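PDB 4QLX: nitroreductase family protein from Lactobacillus plantarum, which probably uses FMN and NADH to reduce the enone 10-oxo-(11E)-octadecenoate to 10-oxooctadecanoate in the saturation pathway that detoxifies polyunsaturated fatty acids. Local coordinates for residues A[36-39]-A[40-44]; A[69-72]-A[73-76]. All blocks are in the same frame, centred on the assembly; numbering follows the deposited sequence.

Both contacts are local, between neighbouring turns of one stretch, and both are partly buried. Their centres lie about 22 Å apart and their nearest atoms about 9 Å; what they share is a support, since L39 and I43 of contact 1 and K69 and F72 of contact 2 all rest on strand 58-63. Contact 1 keeps an unbroken run of i to i+4 hydrogen bonds inside helix 36-46, with L39 and M42 buried and D37, Q40 and a water making its exposed, polar side. Contact 2 has one i to i+4 bond, then i to i+3 bonds and a phenylalanine–valine CH-pi contact, with the V76 side chain about 7 Å from FMN, whereas contact 1 lies away from both ligand sites.

Contact 1. Residues A[36-39]-A[40-44]; sequences RDEL and QKMIA
Four successive i to i+4 hydrogen bonds join residues 36-39 to 40-44 as one unbroken stretch of alpha-helix: the amides of Q40, K41, M42 and I43 donate to the carbonyls of R36, D37, E38 and L39. The lengths stay uniform: M42 N to E38 O is 2.9 Å. I43 N to L39 O is 3.0 Å, and N-H...O angles of at least 154° throughout show little distortion. On the buried side, L39 and M42 meet through their ends, the CD2 branch of L39 lying 3.5 Å from CE of M42. M42 reaches it by a bend at its last torsion (chi3 -64°), which brings the methyl back toward L39. The exposed side is polar. D37 and Q40 run side by side, pointing the same way, their carboxylate and amide planes 33° apart. A water donates to OE1 of Q40 at 2.8 Å and, weakly, to O of D37, bridging side chain and backbone. Beyond the segments, R36 forms a salt bridge with D64, and the two carboxylate oxygens of E38 are hydrogen-bonded to H162 and Y164. With L39 and I43 set against strand 58-63, this is an amphipathic helix packed on a beta-sheet, within the alpha+beta fold of the nitroreductase family.

Contact 2. Residues A[69-72]-A[73-76]; sequences KAKF and KQAV
F72 and V76 meet through a CH-pi contact in the alpha+beta nitroreductase fold, where F72 of helix 66-72 packs against sheet strands 58-63 and 89-96. CG2 of V76 sits over one face of the F72 ring, 3.7 Å from its centroid and 19° off the ring normal, displaced toward the rim. The nearest ring atom, CE2 of F72, is 3.5 Å from that methyl. F72 presents this face because its CG stands anti to the backbone N (chi1 178°), while CG2 of V76 is the branch beside its own backbone N. The F72 side chain also touches V63, I90 and F92 of the sheet, V84 of helix 81-86 and M177 of helix 177-181, so an alanine in place of F72 would probably open a gap among these residues and deprive the V76 methyl of its aromatic partner. The backbone bonds change span: K73 N to K69 O at 2.7 Å is i to i+4, A75 N to F72 O at 3.0 Å is i to i+3. V76 in turn lies about 4 Å, side chain to side chain, from the FMN-binding residue N80. The K73 amine forms a salt bridge with D85, and K73 makes a cation-pi contact with Y81. K71 and Q74 cross on the exposed side. Bent at chi2 (65°), the K71 chain passes the Q74 amide with its CD 3.5 Å from OE1 of Q74.

Contact 1. Residues A[36-39]-A[40-44]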
# COMPACT_ATOMS: atom_id res chain seq x y z
N ARG A 36 14.08 -1.22 -19.24
CA ARG A 36 14.50 -0.86 -17.89
C ARG A 36 14.23 0.61 -17.61
O ARG A 36 14.08 1.02 -16.46
CB ARG A 36 15.98 -1.20 -17.68
CG ARG A 36 16.23 -2.69 -17.55
CD ARG A 36 17.69 -2.99 -17.27
NE ARG A 36 17.91 -4.37 -16.85
CZ ARG A 36 19.07 -4.83 -16.40
NH1 ARG A 36 20.11 -4.01 -16.30
NH2 ARG A 36 19.20 -6.10 -16.03
N ASP A 37 14.13 1.41 -18.66
CA ASP A 37 13.81 2.81 -18.45
C ASP A 37 12.36 2.95 -17.98
O ASP A 37 12.07 3.73 -17.08
CB ASP A 37 14.05 3.63 -19.72
CG ASP A 37 15.53 3.66 -20.10
OD1 ASP A 37 16.37 3.47 -19.20
OD2 ASP A 37 15.84 3.86 -21.30
N GLU A 38 11.45 2.17 -18.56
CA GLU A 38 10.07 2.21 -18.07
C GLU A 38 9.97 1.58 -16.68
O GLU A 38 9.19 2.05 -15.84
CB GLU A 38 9.10 1.53 -19.04
CG GLU A 38 7.64 1.68 -18.58
CD GLU A 38 6.63 1.15 -19.57
OE1 GLU A 38 7.00 0.35 -20.45
OE2 GLU A 38 5.44 1.53 -19.46
N LEU A 39 10.77 0.55 -16.42
CA LEU A 39 10.77 -0.04 -15.08
C LEU A 39 11.20 0.99 -14.04
O LEU A 39 10.62 1.06 -12.95
CB LEU A 39 11.70 -1.26 -15.01
CG LEU A 39 11.22 -2.56 -15.67
CD1 LEU A 39 12.34 -3.60 -15.60
CD2 LEU A 39 9.96 -3.11 -15.01
N GLN A 40 12.22 1.78 -14.37
CA GLN A 40 12.72 2.83 -13.48
C GLN A 40 11.66 3.89 -13.26
O GLN A 40 11.52 4.44 -12.16
CB GLN A 40 13.98 3.49 -14.04
CG GLN A 40 15.19 2.60 -14.08
CD GLN A 40 16.45 3.34 -14.50
OE1 GLN A 40 16.45 4.14 -15.46
NE2 GLN A 40 17.53 3.09 -13.79
N LYS A 41 10.94 4.21 -14.33
CA LYS A 41 9.84 5.16 -14.26
C LYS A 41 8.72 4.68 -13.32
O LYS A 41 8.23 5.45 -12.50
CB LYS A 41 9.27 5.40 -15.66
CG LYS A 41 8.78 6.81 -15.88
CD LYS A 41 9.94 7.80 -15.75
CE LYS A 41 9.47 9.18 -15.34
NZ LYS A 41 10.61 10.04 -14.89
N MET A 42 8.35 3.40 -13.43
CA MET A 42 7.30 2.83 -12.58
C MET A 42 7.72 2.78 -11.11
O MET A 42 6.91 3.06 -10.22
CB MET A 42 6.93 1.41 -13.07
CG MET A 42 6.26 1.42 -14.42
SD MET A 42 5.55 -0.17 -14.93
CE MET A 42 7.01 -1.18 -15.03
N ILE A 43 8.97 2.43 -10.87
CA ILE A 43 9.51 2.43 -9.51
C ILE A 43 9.51 3.84 -8.91
O ILE A 43 9.12 4.04 -7.76
CB ILE A 43 10.92 1.83 -9.47
CG1 ILE A 43 10.84 0.31 -9.68
CG2 ILE A 43 11.62 2.15 -8.14
CD1 ILE A 43 12.18 -0.35 -9.99
N ALA A 44 9.95 4.84 -9.68
CA ALA A 44 9.91 6.23 -9.20
C ALA A 44 8.46 6.66 -8.92
O ALA A 44 8.19 7.29 -7.91
CB ALA A 44 10.56 7.16 -10.23
O HOH W 1 14.60 5.90 -16.54

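Contact 2. Residues A[69-72]-A[73-76]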
# COMPACT_ATOMS: atom_id res chain seq x y z
N LYS A 69 17.22 -14.37 -12.95
CA LYS A 69 16.07 -15.14 -12.49
C LYS A 69 16.50 -16.45 -11.86
O LYS A 69 15.99 -16.85 -10.82
CB LYS A 69 15.10 -15.41 -13.64
CG LYS A 69 14.30 -14.21 -14.09
CD LYS A 69 13.21 -14.59 -15.08
CE LYS A 69 12.47 -13.36 -15.60
NZ LYS A 69 11.36 -13.75 -16.53
N ALA A 70 17.46 -17.12 -12.50
CA ALA A 70 17.95 -18.41 -12.00
C ALA A 70 18.59 -18.24 -10.63
O ALA A 70 18.43 -19.08 -9.74
CB ALA A 70 18.94 -19.03 -13.00
N LYS A 71 19.31 -17.13 -10.46
CA LYS A 71 19.92 -16.81 -9.19
C LYS A 71 18.87 -16.43 -8.15
O LYS A 71 18.94 -16.84 -6.99
CB LYS A 71 20.93 -15.67 -9.37
CG LYS A 71 21.45 -15.09 -8.07
CD LYS A 71 22.26 -16.10 -7.28
CE LYS A 71 23.27 -15.39 -6.40
NZ LYS A 71 23.93 -16.30 -5.43
N PHE A 72 17.90 -15.63 -8.58
CA PHE A 72 16.80 -15.19 -7.72
C PHE A 72 16.00 -16.39 -7.22
O PHE A 72 15.74 -16.52 -6.02
CB PHE A 72 15.92 -14.22 -8.51
CG PHE A 72 14.72 -13.72 -7.77
CD1 PHE A 72 14.85 -12.98 -6.60
CD2 PHE A 72 13.45 -13.92 -8.29
CE1 PHE A 72 13.72 -12.50 -5.94
CE2 PHE A 72 12.32 -13.43 -7.62
CZ PHE A 72 12.47 -12.72 -6.45
N LYS A 73 15.63 -17.28 -8.13
CA LYS A 73 14.81 -18.44 -7.78
C LYS A 73 15.40 -19.32 -6.68
O LYS A 73 14.67 -20.07 -6.04
CB LYS A 73 14.55 -19.30 -9.02
CG LYS A 73 13.56 -18.66 -9.95
CD LYS A 73 12.90 -19.66 -10.86
CE LYS A 73 13.87 -20.26 -11.84
NZ LYS A 73 13.11 -20.97 -12.90
N GLN A 74 16.70 -19.21 -6.44
CA GLN A 74 17.34 -19.96 -5.36
C GLN A 74 16.71 -19.67 -4.00
O GLN A 74 16.80 -20.49 -3.09
CB GLN A 74 18.82 -19.65 -5.29
CG GLN A 74 19.62 -20.01 -6.53
CD GLN A 74 21.09 -19.69 -6.33
OE1 GLN A 74 21.46 -18.94 -5.42
NE2 GLN A 74 21.94 -20.27 -7.18
N ALA A 75 16.10 -18.50 -3.86
CA ALA A 75 15.53 -18.05 -2.59
C ALA A 75 14.02 -17.82 -2.71
O ALA A 75 13.41 -17.19 -1.85
CB ALA A 75 16.24 -16.78 -2.12
N VAL A 76 13.43 -18.34 -3.79
CA VAL A 76 11.99 -18.24 -4.02
C VAL A 76 11.38 -19.64 -3.95
O VAL A 76 11.95 -20.58 -4.49
CB VAL A 76 11.69 -17.59 -5.39
CG1 VAL A 76 10.20 -17.69 -5.75
CG2 VAL A 76 12.16 -16.13 -5.39